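Side-chain contacts in epidermin leader peptide processing serine protease EpiP (Staphylococcus aureus subsp. aureus, PDB 3QFH), which probably cleaves the leader peptide from an epidermin-type lantibiotic precursor, acting as a subtilisin-like serine endopeptidase: residues A[43-48]-A[53-58]; A[20-25]-A[156-161]; A[34-39]-A[67-72]. All blocks are in the same frame, centred on the assembly; numbering follows the deposited sequence.

Contact 1: A[43-48]-A[53-58]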
ATOM      1  N   ASN A  43      -4.923 -29.428   6.301  1.00 42.03           N
ATOM      2  CA  ASN A  43      -3.659 -28.768   6.587  1.00 41.53           C
ATOM      3  C   ASN A  43      -3.770 -27.254   6.288  1.00 38.53           C
ATOM      4  O   ASN A  43      -3.410 -26.793   5.206  1.00 37.06           O
ATOM      5  CB  ASN A  43      -2.550 -29.432   5.770  1.00 42.84           C
ATOM      6  CG  ASN A  43      -1.182 -28.828   6.022  1.00 43.79           C
ATOM      7  OD1 ASN A  43      -0.993 -28.017   6.926  1.00 43.10           O
ATOM      8  ND2 ASN A  43      -0.219 -29.224   5.210  1.00 45.31           N
ATOM      9  N   VAL A  44      -4.284 -26.506   7.262  1.00 36.93           N
ATOM     10  CA  VAL A  44      -4.449 -25.060   7.152  1.00 35.68           C
ATOM     11  C   VAL A  44      -3.100 -24.362   7.323  1.00 35.75           C
ATOM     12  O   VAL A  44      -2.506 -24.427   8.386  1.00 39.49           O
ATOM     13  CB  VAL A  44      -5.424 -24.539   8.220  1.00 35.74           C
ATOM     14  CG1 VAL A  44      -5.541 -23.019   8.157  1.00 34.52           C
ATOM     15  CG2 VAL A  44      -6.788 -25.181   8.050  1.00 35.50           C
ATOM     16  N   VAL A  45      -2.607 -23.708   6.281  1.00 34.79           N
ATOM     17  CA  VAL A  45      -1.294 -23.030   6.352  1.00 35.27           C
ATOM     18  C   VAL A  45      -1.370 -21.484   6.572  1.00 34.31           C
ATOM     19  O   VAL A  45      -0.354 -20.820   6.731  1.00 34.59           O
ATOM     20  CB  VAL A  45      -0.431 -23.367   5.104  1.00 35.41           C
ATOM     21  CG1 VAL A  45      -0.093 -24.881   5.066  1.00 35.23           C
ATOM     22  CG2 VAL A  45      -1.128 -22.948   3.840  1.00 36.70           C
ATOM     23  N   TYR A  46      -2.577 -20.928   6.548  1.00 32.98           N
ATOM     24  CA  TYR A  46      -2.779 -19.495   6.800  1.00 32.87           C
ATOM     25  C   TYR A  46      -4.255 -19.324   7.119  1.00 31.55           C
ATOM     26  O   TYR A  46      -5.090 -20.058   6.598  1.00 31.80           O
ATOM     27  CB  TYR A  46      -2.391 -18.647   5.597  1.00 32.12           C
ATOM     28  CG  TYR A  46      -1.884 -17.271   5.976  1.00 33.27           C
ATOM     29  CD1 TYR A  46      -0.610 -17.120   6.527  1.00 31.63           C
ATOM     30  CD2 TYR A  46      -2.646 -16.122   5.761  1.00 27.81           C
ATOM     31  CE1 TYR A  46      -0.115 -15.880   6.875  1.00 32.43           C
ATOM     32  CE2 TYR A  46      -2.143 -14.849   6.109  1.00 30.13           C
ATOM     33  CZ  TYR A  46      -0.879 -14.740   6.659  1.00 30.08           C
ATOM     34  OH  TYR A  46      -0.351 -13.511   7.011  1.00 30.20           O
ATOM     35  N   ASN A  47      -4.583 -18.372   7.971  1.00 31.75           N
ATOM     36  CA  ASN A  47      -5.970 -18.193   8.361  1.00 32.29           C
ATOM     37  C   ASN A  47      -6.200 -16.789   8.857  1.00 31.54           C
ATOM     38  O   ASN A  47      -5.350 -16.241   9.532  1.00 33.45           O
ATOM     39  CB  ASN A  47      -6.345 -19.211   9.445  1.00 32.41           C
ATOM     40  CG  ASN A  47      -7.846 -19.224   9.761  1.00 34.09           C
ATOM     41  OD1 ASN A  47      -8.687 -18.873   8.931  1.00 36.57           O
ATOM     42  ND2 ASN A  47      -8.179 -19.650  10.965  1.00 35.52           N
ATOM     43  N   ILE A  48      -7.339 -16.209   8.461  1.00 29.74           N
ATOM     44  CA  ILE A  48      -7.755 -14.876   8.866  1.00 29.95           C
ATOM     45  C   ILE A  48      -9.206 -15.006   9.384  1.00 31.44           C
ATOM     46  O   ILE A  48     -10.156 -14.832   8.618  1.00 31.10           O
ATOM     47  CB  ILE A  48      -7.741 -13.877   7.684  1.00 28.80           C
ATOM     48  CG1 ILE A  48      -6.460 -14.010   6.847  1.00 29.66           C
ATOM     49  CG2 ILE A  48      -7.904 -12.454   8.216  1.00 29.25           C
ATOM     50  CD1 ILE A  48      -6.373 -13.036   5.670  1.00 32.55           C
ATOM     51  N   VAL A  53     -11.425 -16.486   5.840  1.00 30.03           N
ATOM     52  CA  VAL A  53     -10.607 -17.018   4.745  1.00 29.29           C
ATOM     53  C   VAL A  53      -9.386 -17.763   5.284  1.00 29.78           C
ATOM     54  O   VAL A  53      -8.799 -17.394   6.306  1.00 28.91           O
ATOM     55  CB  VAL A  53     -10.184 -15.941   3.707  1.00 30.84           C
ATOM     56  CG1 VAL A  53     -11.409 -15.347   3.017  1.00 32.10           C
ATOM     57  CG2 VAL A  53      -9.342 -14.839   4.338  1.00 32.37           C
ATOM     58  N   ALA A  54      -9.039 -18.850   4.607  1.00 28.88           N
ATOM     59  CA  ALA A  54      -7.901 -19.660   4.995  1.00 29.74           C
ATOM     60  C   ALA A  54      -7.208 -20.181   3.764  1.00 30.26           C
ATOM     61  O   ALA A  54      -7.774 -20.193   2.669  1.00 30.88           O
ATOM     62  CB  ALA A  54      -8.332 -20.829   5.855  1.00 28.97           C
ATOM     63  N   GLN A  55      -5.960 -20.574   3.940  1.00 31.04           N
ATOM     64  CA  GLN A  55      -5.221 -21.178   2.860  1.00 31.56           C
ATOM     65  C   GLN A  55      -4.979 -22.586   3.343  1.00 30.59           C
ATOM     66  O   GLN A  55      -4.573 -22.802   4.484  1.00 32.68           O
ATOM     67  CB  GLN A  55      -3.919 -20.452   2.580  1.00 31.18           C
ATOM     68  CG  GLN A  55      -3.328 -20.816   1.249  1.00 33.83           C
ATOM     69  CD  GLN A  55      -2.052 -20.045   0.958  1.00 40.34           C
ATOM     70  OE1 GLN A  55      -1.261 -19.772   1.869  1.00 39.38           O
ATOM     71  NE2 GLN A  55      -1.824 -19.724  -0.320  1.00 37.67           N
ATOM     72  N   ILE A  56      -5.249 -23.542   2.482  1.00 31.69           N
ATOM     73  CA  ILE A  56      -5.119 -24.936   2.831  1.00 32.97           C
ATOM     74  C   ILE A  56      -4.296 -25.654   1.776  1.00 35.28           C
ATOM     75  O   ILE A  56      -4.433 -25.405   0.575  1.00 35.14           O
ATOM     76  CB  ILE A  56      -6.519 -25.577   2.954  1.00 32.99           C
ATOM     77  CG1 ILE A  56      -7.369 -24.785   3.964  1.00 32.49           C
ATOM     78  CG2 ILE A  56      -6.412 -27.051   3.352  1.00 31.31           C
ATOM     79  CD1 ILE A  56      -8.791 -25.356   4.171  1.00 36.42           C
ATOM     80  N   LYS A  57      -3.416 -26.525   2.232  1.00 36.98           N
ATOM     81  CA  LYS A  57      -2.599 -27.282   1.334  1.00 40.19           C
ATOM     82  C   LYS A  57      -3.280 -28.646   1.242  1.00 40.33           C
ATOM     83  O   LYS A  57      -3.451 -29.331   2.253  1.00 41.05           O
ATOM     84  CB  LYS A  57      -1.166 -27.368   1.869  1.00 42.11           C
ATOM     85  CG  LYS A  57      -0.174 -27.801   0.825  1.00 47.50           C
ATOM     86  CD  LYS A  57       1.274 -27.792   1.319  1.00 52.12           C
ATOM     87  CE  LYS A  57       2.209 -28.219   0.189  1.00 56.42           C
ATOM     88  NZ  LYS A  57       3.630 -28.360   0.612  1.00 62.46           N
ATOM     89  N   MET A  58      -3.724 -29.014   0.046  1.00 40.20           N
ATOM     90  CA  MET A  58      -4.406 -30.296  -0.150  1.00 41.10           C
ATOM     91  C   MET A  58      -4.372 -30.790  -1.598  1.00 40.73           C
ATOM     92  O   MET A  58      -4.066 -30.029  -2.510  1.00 40.09           O
ATOM     93  CB  MET A  58      -5.855 -30.216   0.357  1.00 40.61           C
ATOM     94  CG  MET A  58      -6.680 -29.084  -0.194  1.00 39.88           C
ATOM     95  SD  MET A  58      -8.317 -28.936   0.617  1.00 43.05           S
ATOM     96  CE  MET A  58      -8.865 -27.386  -0.074  1.00 39.60           C
TER
HETATM   97  O   HOH W   1      -5.314 -30.530   3.921  1.00 34.67           O
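Tyr46 and Gln55 face each other as a hydrogen-bonded pair in an antiparallel beta hairpin whose strand 43-48 is the edge strand of the sheet in the ferredoxin-like propeptide domain. Their CB atoms lie 3.8 Å apart and both side chains leave on the face that also carries Ile48 and Val53, toward helix 213-225 of the catalytic domain. Gln55 CG stands anti to its own N (chi1 -164°) and the chain runs out extended, which brings NE2 to Thr79 and Glu212; Tyr46 OH bonds to Leu151 O. Long polar-ended residues thus suit this interface, while the branched pair Ile48 and Val53 fills its apolar part, lying side by side and pointing the same way with Ile48 CD1 3.7 Å from Val53 CG2. On the other face Val44 and Ile56 cross obliquely, CG2 of the valine 4.1 Å from CG1 of the isoleucine, beneath Val37 and Phe33 of helix 30-40. A classic beta bulge separates these pairs: Val45 and Tyr46 both oppose Gln55, whose O takes a 2.8 Å bond from Val45 N and a weak one from Tyr46 N. At the bulge Val45 CG2 lies across the Gln55 side chain, 3.7 Å from OE1. At the hairpin's open end a water spans the strands, accepting from Asn43 N at 2.7 Å and donating to Lys57 O at 2.8 Å.

Contact 2: A[20-25]-A[156-161]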
ATOM      1  N   GLU A  20       0.101 -32.117  -4.022  1.00 57.99           N
ATOM      2  CA  GLU A  20      -0.527 -31.331  -2.978  1.00 55.59           C
ATOM      3  C   GLU A  20      -0.335 -29.860  -3.361  1.00 52.39           C
ATOM      4  O   GLU A  20       0.782 -29.431  -3.634  1.00 54.20           O
ATOM      5  CB  GLU A  20       0.130 -31.670  -1.644  1.00 57.49           C
ATOM      6  CG  GLU A  20      -0.679 -31.314  -0.418  1.00 58.86           C
ATOM      7  CD  GLU A  20       0.073 -31.592   0.889  1.00 64.08           C
ATOM      8  OE1 GLU A  20       1.258 -31.998   0.832  1.00 70.87           O
ATOM      9  OE2 GLU A  20      -0.522 -31.390   1.976  1.00 65.87           O
ATOM     10  N   LEU A  21      -1.424 -29.100  -3.417  1.00 48.11           N
ATOM     11  CA  LEU A  21      -1.366 -27.695  -3.833  1.00 45.62           C
ATOM     12  C   LEU A  21      -1.977 -26.748  -2.813  1.00 41.69           C
ATOM     13  O   LEU A  21      -2.717 -27.158  -1.918  1.00 39.77           O
ATOM     14  CB  LEU A  21      -2.104 -27.511  -5.156  1.00 45.82           C
ATOM     15  CG  LEU A  21      -1.714 -28.432  -6.317  1.00 50.39           C
ATOM     16  CD1 LEU A  21      -2.675 -28.195  -7.483  1.00 52.31           C
ATOM     17  CD2 LEU A  21      -0.244 -28.242  -6.743  1.00 51.63           C
ATOM     18  N   TYR A  22      -1.674 -25.469  -2.990  1.00 39.39           N
ATOM     19  CA  TYR A  22      -2.172 -24.415  -2.123  1.00 36.87           C
ATOM     20  C   TYR A  22      -3.527 -23.914  -2.606  1.00 35.34           C
ATOM     21  O   TYR A  22      -3.651 -23.425  -3.733  1.00 34.37           O
ATOM     22  CB  TYR A  22      -1.169 -23.252  -2.064  1.00 37.72           C
ATOM     23  CG  TYR A  22       0.058 -23.538  -1.206  1.00 39.98           C
ATOM     24  CD1 TYR A  22       1.177 -24.205  -1.722  1.00 42.73           C
ATOM     25  CD2 TYR A  22       0.092 -23.138   0.127  1.00 39.71           C
ATOM     26  CE1 TYR A  22       2.309 -24.463  -0.906  1.00 43.48           C
ATOM     27  CE2 TYR A  22       1.200 -23.398   0.942  1.00 41.13           C
ATOM     28  CZ  TYR A  22       2.295 -24.055   0.428  1.00 41.61           C
ATOM     29  OH  TYR A  22       3.364 -24.278   1.260  1.00 41.00           O
ATOM     30  N   TYR A  23      -4.544 -24.055  -1.758  1.00 33.79           N
ATOM     31  CA  TYR A  23      -5.881 -23.557  -2.075  1.00 33.00           C
ATOM     32  C   TYR A  23      -6.301 -22.441  -1.136  1.00 32.52           C
ATOM     33  O   TYR A  23      -6.035 -22.476   0.082  1.00 31.24           O
ATOM     34  CB  TYR A  23      -6.924 -24.673  -2.038  1.00 32.59           C
ATOM     35  CG  TYR A  23      -6.799 -25.637  -3.187  1.00 34.52           C
ATOM     36  CD1 TYR A  23      -7.430 -25.379  -4.409  1.00 35.13           C
ATOM     37  CD2 TYR A  23      -6.033 -26.793  -3.072  1.00 37.19           C
ATOM     38  CE1 TYR A  23      -7.305 -26.252  -5.483  1.00 37.55           C
ATOM     39  CE2 TYR A  23      -5.897 -27.675  -4.149  1.00 40.25           C
ATOM     40  CZ  TYR A  23      -6.541 -27.402  -5.346  1.00 39.31           C
ATOM     41  OH  TYR A  23      -6.418 -28.273  -6.406  1.00 42.48           O
ATOM     42  N   SER A  24      -6.939 -21.439  -1.730  1.00 31.72           N
ATOM     43  CA  SER A  24      -7.517 -20.329  -0.991  1.00 30.86           C
ATOM     44  C   SER A  24      -8.971 -20.695  -0.753  1.00 30.16           C
ATOM     45  O   SER A  24      -9.687 -21.063  -1.693  1.00 29.54           O
ATOM     46  CB  SER A  24      -7.388 -19.030  -1.771  1.00 31.29           C
ATOM     47  OG  SER A  24      -6.020 -18.651  -1.873  1.00 33.97           O
ATOM     48  N   VAL A  25      -9.408 -20.608   0.502  1.00 29.47           N
ATOM     49  CA  VAL A  25     -10.755 -21.018   0.863  1.00 29.93           C
ATOM     50  C   VAL A  25     -11.509 -19.967   1.652  1.00 30.69           C
ATOM     51  O   VAL A  25     -10.988 -19.427   2.635  1.00 31.48           O
ATOM     52  CB  VAL A  25     -10.719 -22.334   1.700  1.00 30.50           C
ATOM     53  CG1 VAL A  25     -12.111 -22.777   2.066  1.00 30.80           C
ATOM     54  CG2 VAL A  25     -10.012 -23.447   0.914  1.00 31.62           C
ATOM     55  N   GLY A 156       7.700 -19.105   4.657  1.00 38.94           N
ATOM     56  CA  GLY A 156       7.341 -18.131   3.622  1.00 37.86           C
ATOM     57  C   GLY A 156       6.526 -18.532   2.407  1.00 37.95           C
ATOM     58  O   GLY A 156       5.663 -19.384   2.481  1.00 38.93           O
ATOM     59  N   PHE A 157       6.809 -17.902   1.270  1.00 38.39           N
ATOM     60  CA  PHE A 157       6.016 -18.112   0.061  1.00 39.24           C
ATOM     61  C   PHE A 157       5.972 -19.584  -0.341  1.00 41.56           C
ATOM     62  O   PHE A 157       6.997 -20.200  -0.607  1.00 41.17           O
ATOM     63  CB  PHE A 157       6.524 -17.221  -1.075  1.00 39.39           C
ATOM     64  CG  PHE A 157       5.635 -17.206  -2.302  1.00 41.95           C
ATOM     65  CD1 PHE A 157       4.402 -16.557  -2.279  1.00 42.57           C
ATOM     66  CD2 PHE A 157       6.056 -17.788  -3.496  1.00 46.62           C
ATOM     67  CE1 PHE A 157       3.582 -16.525  -3.411  1.00 42.28           C
ATOM     68  CE2 PHE A 157       5.245 -17.750  -4.641  1.00 45.38           C
ATOM     69  CZ  PHE A 157       4.005 -17.115  -4.591  1.00 44.80           C
ATOM     70  N   ARG A 158       4.764 -20.141  -0.343  1.00 43.55           N
ATOM     71  CA  ARG A 158       4.529 -21.536  -0.713  1.00 45.08           C
ATOM     72  C   ARG A 158       5.513 -22.500  -0.066  1.00 46.29           C
ATOM     73  O   ARG A 158       5.903 -23.487  -0.676  1.00 47.77           O
ATOM     74  CB  ARG A 158       4.607 -21.674  -2.232  1.00 46.38           C
ATOM     75  CG  ARG A 158       3.696 -20.735  -2.987  1.00 45.36           C
ATOM     76  CD  ARG A 158       2.217 -21.079  -2.814  1.00 48.82           C
ATOM     77  NE  ARG A 158       1.372 -19.961  -3.227  1.00 49.27           N
ATOM     78  CZ  ARG A 158       1.091 -19.632  -4.486  1.00 50.57           C
ATOM     79  NH1 ARG A 158       1.578 -20.326  -5.502  1.00 55.87           N
ATOM     80  NH2 ARG A 158       0.324 -18.579  -4.729  1.00 51.87           N
ATOM     81  N   GLY A 159       5.925 -22.208   1.164  1.00 46.25           N
ATOM     82  CA  GLY A 159       6.882 -23.047   1.879  1.00 47.36           C
ATOM     83  C   GLY A 159       8.282 -23.140   1.271  1.00 48.05           C
ATOM     84  O   GLY A 159       9.071 -23.977   1.696  1.00 49.45           O
ATOM     85  N   THR A 160       8.598 -22.274   0.304  1.00 48.99           N
ATOM     86  CA  THR A 160       9.895 -22.296  -0.392  1.00 49.58           C
ATOM     87  C   THR A 160      10.993 -21.399   0.185  1.00 50.21           C
ATOM     88  O   THR A 160      11.971 -21.122  -0.505  1.00 52.22           O
ATOM     89  CB  THR A 160       9.751 -21.907  -1.889  1.00 49.33           C
ATOM     90  OG1 THR A 160       9.449 -20.512  -2.011  1.00 49.15           O
ATOM     91  CG2 THR A 160       8.678 -22.734  -2.571  1.00 49.33           C
ATOM     92  N   GLU A 161      10.844 -20.919   1.413  1.00 50.09           N
ATOM     93  CA  GLU A 161      11.908 -20.111   2.041  1.00 49.64           C
ATOM     94  C   GLU A 161      12.032 -20.484   3.532  1.00 49.68           C
ATOM     95  O   GLU A 161      11.433 -19.852   4.394  1.00 50.10           O
ATOM     96  CB  GLU A 161      11.755 -18.589   1.752  1.00 48.45           C
ATOM     97  CG  GLU A 161      10.365 -18.026   1.797  1.00 49.39           C
ATOM     98  CD  GLU A 161      10.248 -16.526   1.353  1.00 49.83           C
ATOM     99  OE1 GLU A 161       9.103 -16.011   1.338  1.00 49.86           O
ATOM    100  OE2 GLU A 161      11.261 -15.866   1.019  1.00 44.56           O
TER
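Tyr22 and Arg158 meet through a CH-pi contact that joins the propeptide sheet to a loop of the subtilase domain. Arg158 CD sits over one face of the Tyr22 ring, 3.8 Å from its centroid and displaced toward the rim near CD1 and CG. Farther along the ring, Tyr22 CZ lies 3.6 Å from Arg158 CA, and Tyr22 OH comes to 3.1 Å from Arg158 C, close but without a hydrogen bond. All this is the tight part. Arginine suits it because its methylenes can lie on aromatic rings while its charged end goes on to a salt bridge, from NE to Glu212. Its bend at chi2 (-69°) also keeps the chain beside Phe157 of its own loop, whose ring carries Arg158 CG 3.7 Å above its centre. The guanidinium plane is turned 32° from the Tyr22 ring.

The loose, solvent side is the exposed Gly159, which buries little. It has positive phi, which glycine adopts readily, and its N lies 3.3 Å from Tyr22 OH at a poor angle for bonding. Behind it the turn is firmly made: Gly159 N bonds to Gly156 O, Phe157 O accepts from both Thr160 N and OG1, and Phe157 N points almost straight at Glu161 OE1, 3.0 Å away.

Contact 3: A[34-39]-A[67-72]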
ATOM      1  N   ASN A  34     -13.609 -24.772  11.975  1.00 40.52           N
ATOM      2  CA  ASN A  34     -12.621 -25.440  12.833  1.00 43.61           C
ATOM      3  C   ASN A  34     -12.984 -26.895  13.006  1.00 45.27           C
ATOM      4  O   ASN A  34     -12.123 -27.761  12.979  1.00 46.06           O
ATOM      5  CB  ASN A  34     -12.515 -24.784  14.217  1.00 44.79           C
ATOM      6  CG  ASN A  34     -11.894 -23.407  14.174  1.00 46.51           C
ATOM      7  OD1 ASN A  34     -11.234 -23.023  13.202  1.00 48.04           O
ATOM      8  ND2 ASN A  34     -12.110 -22.644  15.236  1.00 49.91           N
ATOM      9  N   LYS A  35     -14.274 -27.153  13.196  1.00 46.90           N
ATOM     10  CA  LYS A  35     -14.763 -28.508  13.367  1.00 48.97           C
ATOM     11  C   LYS A  35     -14.481 -29.332  12.114  1.00 47.29           C
ATOM     12  O   LYS A  35     -14.056 -30.470  12.207  1.00 49.23           O
ATOM     13  CB  LYS A  35     -16.256 -28.488  13.679  1.00 50.62           C
ATOM     14  CG  LYS A  35     -16.856 -29.841  13.897  1.00 54.48           C
ATOM     15  CD  LYS A  35     -18.318 -29.727  14.252  1.00 58.46           C
ATOM     16  CE  LYS A  35     -18.922 -31.081  14.526  1.00 59.96           C
ATOM     17  NZ  LYS A  35     -20.370 -30.957  14.815  1.00 64.65           N
ATOM     18  N   LEU A  36     -14.702 -28.745  10.943  1.00 45.11           N
ATOM     19  CA  LEU A  36     -14.458 -29.436   9.680  1.00 44.13           C
ATOM     20  C   LEU A  36     -12.961 -29.723   9.491  1.00 44.78           C
ATOM     21  O   LEU A  36     -12.578 -30.799   8.996  1.00 44.22           O
ATOM     22  CB  LEU A  36     -14.986 -28.610   8.505  1.00 42.18           C
ATOM     23  CG  LEU A  36     -14.945 -29.267   7.133  1.00 41.03           C
ATOM     24  CD1 LEU A  36     -15.794 -30.554   7.104  1.00 41.84           C
ATOM     25  CD2 LEU A  36     -15.413 -28.288   6.038  1.00 41.23           C
ATOM     26  N   VAL A  37     -12.124 -28.760   9.870  1.00 43.91           N
ATOM     27  CA  VAL A  37     -10.678 -28.933   9.790  1.00 44.61           C
ATOM     28  C   VAL A  37     -10.225 -30.168  10.591  1.00 47.25           C
ATOM     29  O   VAL A  37      -9.449 -30.984  10.095  1.00 46.87           O
ATOM     30  CB  VAL A  37      -9.919 -27.671  10.269  1.00 44.40           C
ATOM     31  CG1 VAL A  37      -8.413 -27.958  10.401  1.00 43.98           C
ATOM     32  CG2 VAL A  37     -10.177 -26.501   9.302  1.00 39.41           C
ATOM     33  N   LYS A  38     -10.712 -30.304  11.823  1.00 49.73           N
ATOM     34  CA  LYS A  38     -10.369 -31.465  12.645  1.00 53.20           C
ATOM     35  C   LYS A  38     -10.897 -32.763  12.059  1.00 54.01           C
ATOM     36  O   LYS A  38     -10.209 -33.774  12.083  1.00 56.52           O
ATOM     37  CB  LYS A  38     -10.891 -31.339  14.085  1.00 54.87           C
ATOM     38  CG  LYS A  38      -9.906 -30.763  15.076  1.00 58.52           C
ATOM     39  CD  LYS A  38     -10.369 -31.041  16.527  1.00 62.64           C
ATOM     40  CE  LYS A  38      -9.219 -30.965  17.543  1.00 63.77           C
ATOM     41  NZ  LYS A  38      -8.528 -29.651  17.571  1.00 62.67           N
ATOM     42  N   LYS A  39     -12.122 -32.746  11.550  1.00 53.64           N
ATOM     43  CA  LYS A  39     -12.711 -33.965  11.006  1.00 54.67           C
ATOM     44  C   LYS A  39     -11.926 -34.500   9.808  1.00 53.83           C
ATOM     45  O   LYS A  39     -11.575 -35.680   9.776  1.00 54.73           O
ATOM     46  CB  LYS A  39     -14.192 -33.763  10.653  1.00 54.41           C
ATOM     47  CG  LYS A  39     -14.833 -34.995   9.996  1.00 57.52           C
ATOM     48  CD  LYS A  39     -16.353 -35.049  10.152  1.00 60.72           C
ATOM     49  CE  LYS A  39     -16.757 -35.399  11.598  1.00 64.58           C
ATOM     50  NZ  LYS A  39     -18.218 -35.713  11.747  1.00 65.88           N
ATOM     51  N   ALA A  67     -15.249 -28.699  -1.484  1.00 35.18           N
ATOM     52  CA  ALA A  67     -16.185 -27.797  -2.126  1.00 34.07           C
ATOM     53  C   ALA A  67     -17.642 -28.291  -1.996  1.00 35.08           C
ATOM     54  O   ALA A  67     -18.586 -27.528  -2.207  1.00 34.14           O
ATOM     55  CB  ALA A  67     -15.809 -27.622  -3.592  1.00 34.56           C
ATOM     56  N   ASN A  68     -17.825 -29.559  -1.636  1.00 34.66           N
ATOM     57  CA  ASN A  68     -19.165 -30.117  -1.462  1.00 36.18           C
ATOM     58  C   ASN A  68     -19.766 -29.883  -0.063  1.00 36.72           C
ATOM     59  O   ASN A  68     -20.902 -30.282   0.191  1.00 35.86           O
ATOM     60  CB  ASN A  68     -19.154 -31.607  -1.802  1.00 37.08           C
ATOM     61  CG  ASN A  68     -18.837 -31.864  -3.281  1.00 37.97           C
ATOM     62  OD1 ASN A  68     -19.075 -31.004  -4.127  1.00 42.09           O
ATOM     63  ND2 ASN A  68     -18.300 -33.041  -3.586  1.00 34.23           N
ATOM     64  N   TYR A  69     -18.999 -29.275   0.846  1.00 36.21           N
ATOM     65  CA  TYR A  69     -19.518 -28.975   2.193  1.00 37.92           C
ATOM     66  C   TYR A  69     -20.182 -27.608   2.155  1.00 38.34           C
ATOM     67  O   TYR A  69     -19.630 -26.609   2.599  1.00 37.15           O
ATOM     68  CB  TYR A  69     -18.427 -29.084   3.250  1.00 38.38           C
ATOM     69  CG  TYR A  69     -18.094 -30.514   3.542  1.00 41.42           C
ATOM     70  CD1 TYR A  69     -18.701 -31.180   4.608  1.00 44.30           C
ATOM     71  CD2 TYR A  69     -17.232 -31.236   2.717  1.00 45.33           C
ATOM     72  CE1 TYR A  69     -18.429 -32.512   4.872  1.00 46.04           C
ATOM     73  CE2 TYR A  69     -16.960 -32.579   2.968  1.00 46.90           C
ATOM     74  CZ  TYR A  69     -17.566 -33.205   4.053  1.00 48.73           C
ATOM     75  OH  TYR A  69     -17.306 -34.529   4.320  1.00 56.81           O
ATOM     76  N   LYS A  70     -21.395 -27.605   1.618  1.00 39.97           N
ATOM     77  CA  LYS A  70     -22.162 -26.385   1.363  1.00 40.98           C
ATOM     78  C   LYS A  70     -22.526 -25.568   2.593  1.00 40.85           C
ATOM     79  O   LYS A  70     -22.727 -24.366   2.486  1.00 39.83           O
ATOM     80  CB  LYS A  70     -23.441 -26.738   0.590  1.00 42.79           C
ATOM     81  CG  LYS A  70     -23.192 -27.512  -0.713  1.00 46.15           C
ATOM     82  CD  LYS A  70     -22.242 -26.761  -1.657  1.00 49.65           C
ATOM     83  CE  LYS A  70     -21.956 -27.562  -2.928  1.00 53.22           C
ATOM     84  NZ  LYS A  70     -20.895 -26.929  -3.782  1.00 51.69           N
ATOM     85  N   ASN A  71     -22.626 -26.214   3.750  1.00 41.38           N
ATOM     86  CA  ASN A  71     -22.961 -25.510   4.985  1.00 42.05           C
ATOM     87  C   ASN A  71     -21.758 -24.736   5.532  1.00 41.76           C
ATOM     88  O   ASN A  71     -21.922 -23.813   6.329  1.00 41.14           O
ATOM     89  CB  ASN A  71     -23.420 -26.502   6.065  1.00 43.95           C
ATOM     90  CG  ASN A  71     -24.597 -27.380   5.621  1.00 45.54           C
ATOM     91  OD1 ASN A  71     -25.339 -27.039   4.692  1.00 46.55           O
ATOM     92  ND2 ASN A  71     -24.773 -28.514   6.300  1.00 46.18           N
ATOM     93  N   ASP A  72     -20.551 -25.111   5.097  1.00 40.67           N
ATOM     94  CA  ASP A  72     -19.328 -24.536   5.658  1.00 40.00           C
ATOM     95  C   ASP A  72     -18.430 -23.788   4.710  1.00 38.07           C
ATOM     96  O   ASP A  72     -17.720 -22.880   5.136  1.00 37.90           O
ATOM     97  CB  ASP A  72     -18.467 -25.656   6.243  1.00 40.40           C
ATOM     98  CG  ASP A  72     -19.187 -26.475   7.291  1.00 43.34           C
ATOM     99  OD1 ASP A  72     -20.203 -26.005   7.846  1.00 49.28           O
ATOM    100  OD2 ASP A  72     -18.723 -27.609   7.563  1.00 48.69           O
TER
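Lys70 NZ, donating to both Ala67 O (2.9 Å) and Thr248 OG1, pins down the loop whose Tyr69 and Asp72 meet Leu36 of helix 30-40. The first bond folds the lysine back over its own loop; the second ties that loop to the catalytic domain. Tyr69 is the centre of an inverse gamma turn, and its O accepts from Asp72 N at 3.1 Å. The side chains of Tyr69 and Asp72 both point toward Leu36.

Leu36 suits this place because its two methyls can serve two neighbours. With CG anti to the backbone N (chi1 -173°), the side chain points toward the loop and forks: CD1 lies over a face of the Tyr69 ring, 4.1 Å from its centroid and 20° off the normal, in a CH-pi contact, while CD2 rests against Asp72, 3.7 Å from OD2 and 4.0 Å from CB. The polar ends are occupied more loosely, Tyr69 OH in a weak bond with Lys40 and Asp72 OD1 in a weak one with Thr32. No hydrogen bond crosses between the two segments. The helix therefore meets this part of the loop through dispersion and shape, whereas backbone and lysine bonds shape the loop itself and weak ones reach the ends of the ring and carboxylate.

How the contacts relate
From the N terminus the chain lays down strand 20-27, central in the propeptide sheet, then helix 30-40, and turns into the hairpin of contact 1, which closes a loop of only four residues. That hairpin is nested within the 27-residue loop closed by contact 3, where the first helix meets the chain after helix 60-66; Val44 and Val37 touch between the two. Contact 2 encloses both, spanning 130 residues, and no loops cross. Strand 53-59 hydrogen-bonds to strand 20-27, so contacts 1 and 2 share one sheet. Contacts 1 and 3 join elements within the propeptide, whereas contact 2 is the one among the three whose segments span both domains.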